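PDB 4ZK3: serpin B3 from Homo sapiens, which probably inhibits proteases as a serpin and, as Pso p27, forms large aggregates linked to psoriasis. Local coordinates for residues E110-A122 with D313-L325. Sequence-based numbering, arbitrary orientation.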
# COMPACT_ATOMS: atom_id res chain seq x y z
N GLU A 110 20.48 -15.46 -5.42
CA GLU A 110 21.15 -16.50 -6.16
C GLU A 110 21.96 -17.40 -5.22
O GLU A 110 22.68 -16.93 -4.32
CB GLU A 110 21.96 -15.91 -7.30
CG GLU A 110 23.03 -16.86 -7.84
CD GLU A 110 22.49 -18.14 -8.45
OE1 GLU A 110 21.35 -18.16 -8.98
OE2 GLU A 110 23.22 -19.14 -8.38
N LYS A 111 21.77 -18.70 -5.42
CA LYS A 111 22.29 -19.77 -4.58
C LYS A 111 23.82 -19.70 -4.39
O LYS A 111 24.37 -19.90 -3.29
CB LYS A 111 21.92 -21.09 -5.28
CG LYS A 111 21.65 -22.28 -4.38
CD LYS A 111 21.18 -23.48 -5.22
CE LYS A 111 21.95 -23.57 -6.54
NZ LYS A 111 22.09 -24.95 -7.08
N THR A 112 24.48 -19.36 -5.47
CA THR A 112 25.92 -19.25 -5.43
C THR A 112 26.46 -17.88 -5.08
O THR A 112 27.66 -17.68 -5.08
CB THR A 112 26.51 -19.68 -6.79
OG1 THR A 112 26.03 -18.81 -7.84
CG2 THR A 112 26.12 -21.12 -7.09
N TYR A 113 25.59 -16.97 -4.69
CA TYR A 113 25.98 -15.59 -4.61
C TYR A 113 26.13 -15.19 -3.17
O TYR A 113 25.30 -15.54 -2.37
CB TYR A 113 24.93 -14.76 -5.29
CG TYR A 113 25.35 -13.33 -5.54
CD1 TYR A 113 26.18 -13.02 -6.59
CD2 TYR A 113 24.86 -12.29 -4.77
CE1 TYR A 113 26.58 -11.71 -6.84
CE2 TYR A 113 25.22 -11.00 -5.02
CZ TYR A 113 26.09 -10.72 -6.04
OH TYR A 113 26.44 -9.43 -6.26
N LEU A 114 27.18 -14.46 -2.83
CA LEU A 114 27.44 -14.16 -1.41
C LEU A 114 27.10 -12.71 -1.09
O LEU A 114 27.60 -11.79 -1.76
CB LEU A 114 28.90 -14.43 -1.02
CG LEU A 114 29.35 -15.89 -1.15
CD1 LEU A 114 30.86 -16.00 -1.30
CD2 LEU A 114 28.86 -16.69 0.04
N PHE A 115 26.27 -12.50 -0.05
CA PHE A 115 25.96 -11.15 0.47
C PHE A 115 26.81 -10.88 1.68
O PHE A 115 27.27 -11.80 2.32
CB PHE A 115 24.46 -11.00 0.84
CG PHE A 115 23.56 -11.10 -0.34
CD1 PHE A 115 23.40 -10.02 -1.19
CD2 PHE A 115 22.96 -12.30 -0.66
CE1 PHE A 115 22.61 -10.13 -2.33
CE2 PHE A 115 22.21 -12.45 -1.82
CZ PHE A 115 22.03 -11.35 -2.67
N LEU A 116 27.00 -9.61 2.02
CA LEU A 116 27.74 -9.25 3.22
C LEU A 116 26.98 -9.69 4.43
O LEU A 116 25.76 -9.47 4.48
CB LEU A 116 27.91 -7.74 3.25
CG LEU A 116 29.27 -7.10 3.40
CD1 LEU A 116 30.31 -7.78 2.51
CD2 LEU A 116 29.14 -5.62 3.09
N GLN A 117 27.67 -10.29 5.41
CA GLN A 117 27.00 -10.74 6.61
C GLN A 117 26.35 -9.58 7.31
O GLN A 117 25.21 -9.63 7.77
CB GLN A 117 27.96 -11.44 7.55
CG GLN A 117 27.25 -12.17 8.68
CD GLN A 117 26.33 -13.27 8.12
OE1 GLN A 117 26.70 -13.98 7.22
NE2 GLN A 117 25.15 -13.37 8.64
N GLU A 118 27.09 -8.48 7.34
CA GLU A 118 26.55 -7.20 7.79
C GLU A 118 25.15 -6.90 7.20
O GLU A 118 24.27 -6.52 7.91
CB GLU A 118 27.52 -6.08 7.38
CG GLU A 118 27.52 -4.87 8.27
CD GLU A 118 28.29 -3.69 7.64
OE1 GLU A 118 28.99 -3.85 6.60
OE2 GLU A 118 28.17 -2.58 8.18
N TYR A 119 25.00 -7.03 5.89
CA TYR A 119 23.74 -6.69 5.22
C TYR A 119 22.63 -7.65 5.64
O TYR A 119 21.54 -7.21 6.04
CB TYR A 119 23.92 -6.64 3.70
CG TYR A 119 22.64 -6.31 2.97
CD1 TYR A 119 21.98 -5.12 3.21
CD2 TYR A 119 22.03 -7.26 2.11
CE1 TYR A 119 20.80 -4.84 2.57
CE2 TYR A 119 20.85 -6.97 1.47
CZ TYR A 119 20.23 -5.78 1.72
OH TYR A 119 19.03 -5.49 1.13
N LEU A 120 22.94 -8.95 5.62
CA LEU A 120 22.02 -9.98 6.12
C LEU A 120 21.61 -9.79 7.55
O LEU A 120 20.41 -9.88 7.83
CB LEU A 120 22.57 -11.39 5.94
CG LEU A 120 22.99 -11.76 4.50
CD1 LEU A 120 23.68 -13.15 4.50
CD2 LEU A 120 21.82 -11.66 3.55
N ASP A 121 22.54 -9.49 8.45
CA ASP A 121 22.16 -9.20 9.83
C ASP A 121 21.26 -8.00 9.93
O ASP A 121 20.28 -8.00 10.70
CB ASP A 121 23.38 -9.02 10.76
CG ASP A 121 24.22 -10.26 10.81
OD1 ASP A 121 23.71 -11.37 10.54
OD2 ASP A 121 25.41 -10.13 11.09
N ALA A 122 21.53 -6.97 9.13
CA ALA A 122 20.77 -5.75 9.25
C ALA A 122 19.30 -5.90 8.75
O ALA A 122 18.35 -5.39 9.40
CB ALA A 122 21.47 -4.62 8.51
N ASP A 313 25.27 2.58 -6.25
CA ASP A 313 26.16 2.07 -5.23
C ASP A 313 25.33 1.30 -4.17
O ASP A 313 24.73 1.92 -3.28
CB ASP A 313 26.99 3.18 -4.59
CG ASP A 313 28.06 2.64 -3.63
OD1 ASP A 313 28.07 1.42 -3.30
OD2 ASP A 313 28.89 3.43 -3.15
N LEU A 314 25.38 -0.04 -4.27
CA LEU A 314 24.71 -1.00 -3.41
C LEU A 314 25.79 -1.87 -2.84
O LEU A 314 25.58 -3.06 -2.54
CB LEU A 314 23.76 -1.84 -4.27
CG LEU A 314 22.46 -1.16 -4.68
CD1 LEU A 314 21.54 -2.07 -5.52
CD2 LEU A 314 21.73 -0.66 -3.43
N SER A 315 26.96 -1.27 -2.64
CA SER A 315 28.12 -1.99 -2.16
C SER A 315 27.94 -2.41 -0.72
O SER A 315 28.70 -3.25 -0.19
CB SER A 315 29.38 -1.10 -2.30
OG SER A 315 29.30 0.05 -1.49
N GLY A 316 26.93 -1.82 -0.05
CA GLY A 316 26.56 -2.29 1.30
C GLY A 316 25.89 -3.69 1.33
O GLY A 316 25.73 -4.32 2.39
N MET A 317 25.51 -4.16 0.16
CA MET A 317 24.90 -5.51 0.04
C MET A 317 25.97 -6.58 -0.09
O MET A 317 25.79 -7.69 0.43
CB MET A 317 24.00 -5.59 -1.16
CG MET A 317 22.70 -4.82 -0.99
SD MET A 317 21.59 -5.05 -2.38
CE MET A 317 20.17 -4.07 -1.95
N THR A 318 27.06 -6.24 -0.80
CA THR A 318 28.05 -7.21 -1.25
C THR A 318 29.46 -6.93 -0.78
O THR A 318 30.23 -7.85 -0.67
CB THR A 318 28.03 -7.31 -2.79
OG1 THR A 318 28.02 -6.00 -3.36
CG2 THR A 318 26.74 -8.04 -3.29
N GLY A 319 29.79 -5.69 -0.45
CA GLY A 319 31.18 -5.30 -0.19
C GLY A 319 31.85 -4.60 -1.37
O GLY A 319 33.00 -4.16 -1.28
N SER A 320 31.19 -4.49 -2.50
CA SER A 320 31.77 -3.72 -3.61
C SER A 320 30.66 -3.32 -4.53
O SER A 320 29.58 -3.93 -4.52
CB SER A 320 32.77 -4.56 -4.38
OG SER A 320 32.08 -5.53 -5.13
N ARG A 321 30.91 -2.31 -5.36
CA ARG A 321 29.90 -1.88 -6.31
C ARG A 321 29.68 -2.89 -7.37
O ARG A 321 30.48 -3.79 -7.54
CB ARG A 321 30.29 -0.57 -6.95
CG ARG A 321 30.21 0.60 -6.00
CD ARG A 321 30.64 1.86 -6.71
NE ARG A 321 29.63 2.24 -7.70
CZ ARG A 321 29.88 2.76 -8.89
NH1 ARG A 321 31.13 2.96 -9.30
NH2 ARG A 321 28.87 3.05 -9.70
N GLY A 322 28.58 -2.74 -8.09
CA GLY A 322 28.31 -3.47 -9.30
C GLY A 322 26.86 -3.91 -9.42
O GLY A 322 26.38 -4.13 -10.53
N LEU A 323 26.19 -4.07 -8.28
CA LEU A 323 24.72 -4.41 -8.26
C LEU A 323 23.91 -3.23 -8.71
O LEU A 323 24.20 -2.10 -8.27
CB LEU A 323 24.25 -4.82 -6.86
CG LEU A 323 24.28 -6.33 -6.59
CD1 LEU A 323 24.03 -6.61 -5.11
CD2 LEU A 323 23.25 -7.06 -7.44
N VAL A 324 22.94 -3.49 -9.58
CA VAL A 324 21.99 -2.49 -10.10
C VAL A 324 20.59 -3.10 -10.07
O VAL A 324 20.44 -4.31 -10.30
CB VAL A 324 22.30 -2.13 -11.56
CG1 VAL A 324 21.34 -1.10 -12.07
CG2 VAL A 324 23.75 -1.64 -11.66
N LEU A 325 19.56 -2.30 -9.78
CA LEU A 325 18.18 -2.80 -9.83
C LEU A 325 17.61 -2.69 -11.24
O LEU A 325 17.63 -1.60 -11.89
CB LEU A 325 17.26 -2.06 -8.89
CG LEU A 325 17.65 -2.03 -7.42
CD1 LEU A 325 16.56 -1.31 -6.63
CD2 LEU A 325 17.93 -3.41 -6.90
O HOH W 1 29.94 -10.61 -0.10
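Where the N-terminal end of helix 117-127 meets the weakly bonded helical turn 315-318 of the serpin fold, Met317 lies alongside Tyr119, pointing the same way. Met317 CG sits over the middle of one ring face, 3.8 Å from the Tyr119 centroid and 12° off the normal, a CH-pi contact. Extended beyond CG, the Met317 chain carries its sulfur obliquely past the ring as a Met-aromatic contact and brings CE to 3.6 Å from Tyr119 OH. That hydroxyl is hydrogen-bonded to Met40 O, which fixes the far end of the ring. One backbone bond ties the segments: Leu116 N, at the N-cap position, donates to Met317 O over 2.8 Å, almost straight at 173°. The same oxygen lies in plane at the edge of the Phe115 ring. In van der Waals contact, Leu116 CD1 lies 3.2 Å from Thr318 O and CD2 packs against Gly316 O and Gly319 N. A water donates to both Leu114 O and Thr318 O. Tyr113, with CG anti to its backbone N (chi1 -167°), carries OH to 3.3 Å from Thr318 CG2 and against Leu323, while its CD2 lies over one Phe115 face, toward the rim. Phe115, Met317 and Tyr119 also touch the start of strand 174-185, which pairs with 340-351, itself paired with 325-336: the strand order of a serpin with its reactive loop inserted, consistent with the relaxed form.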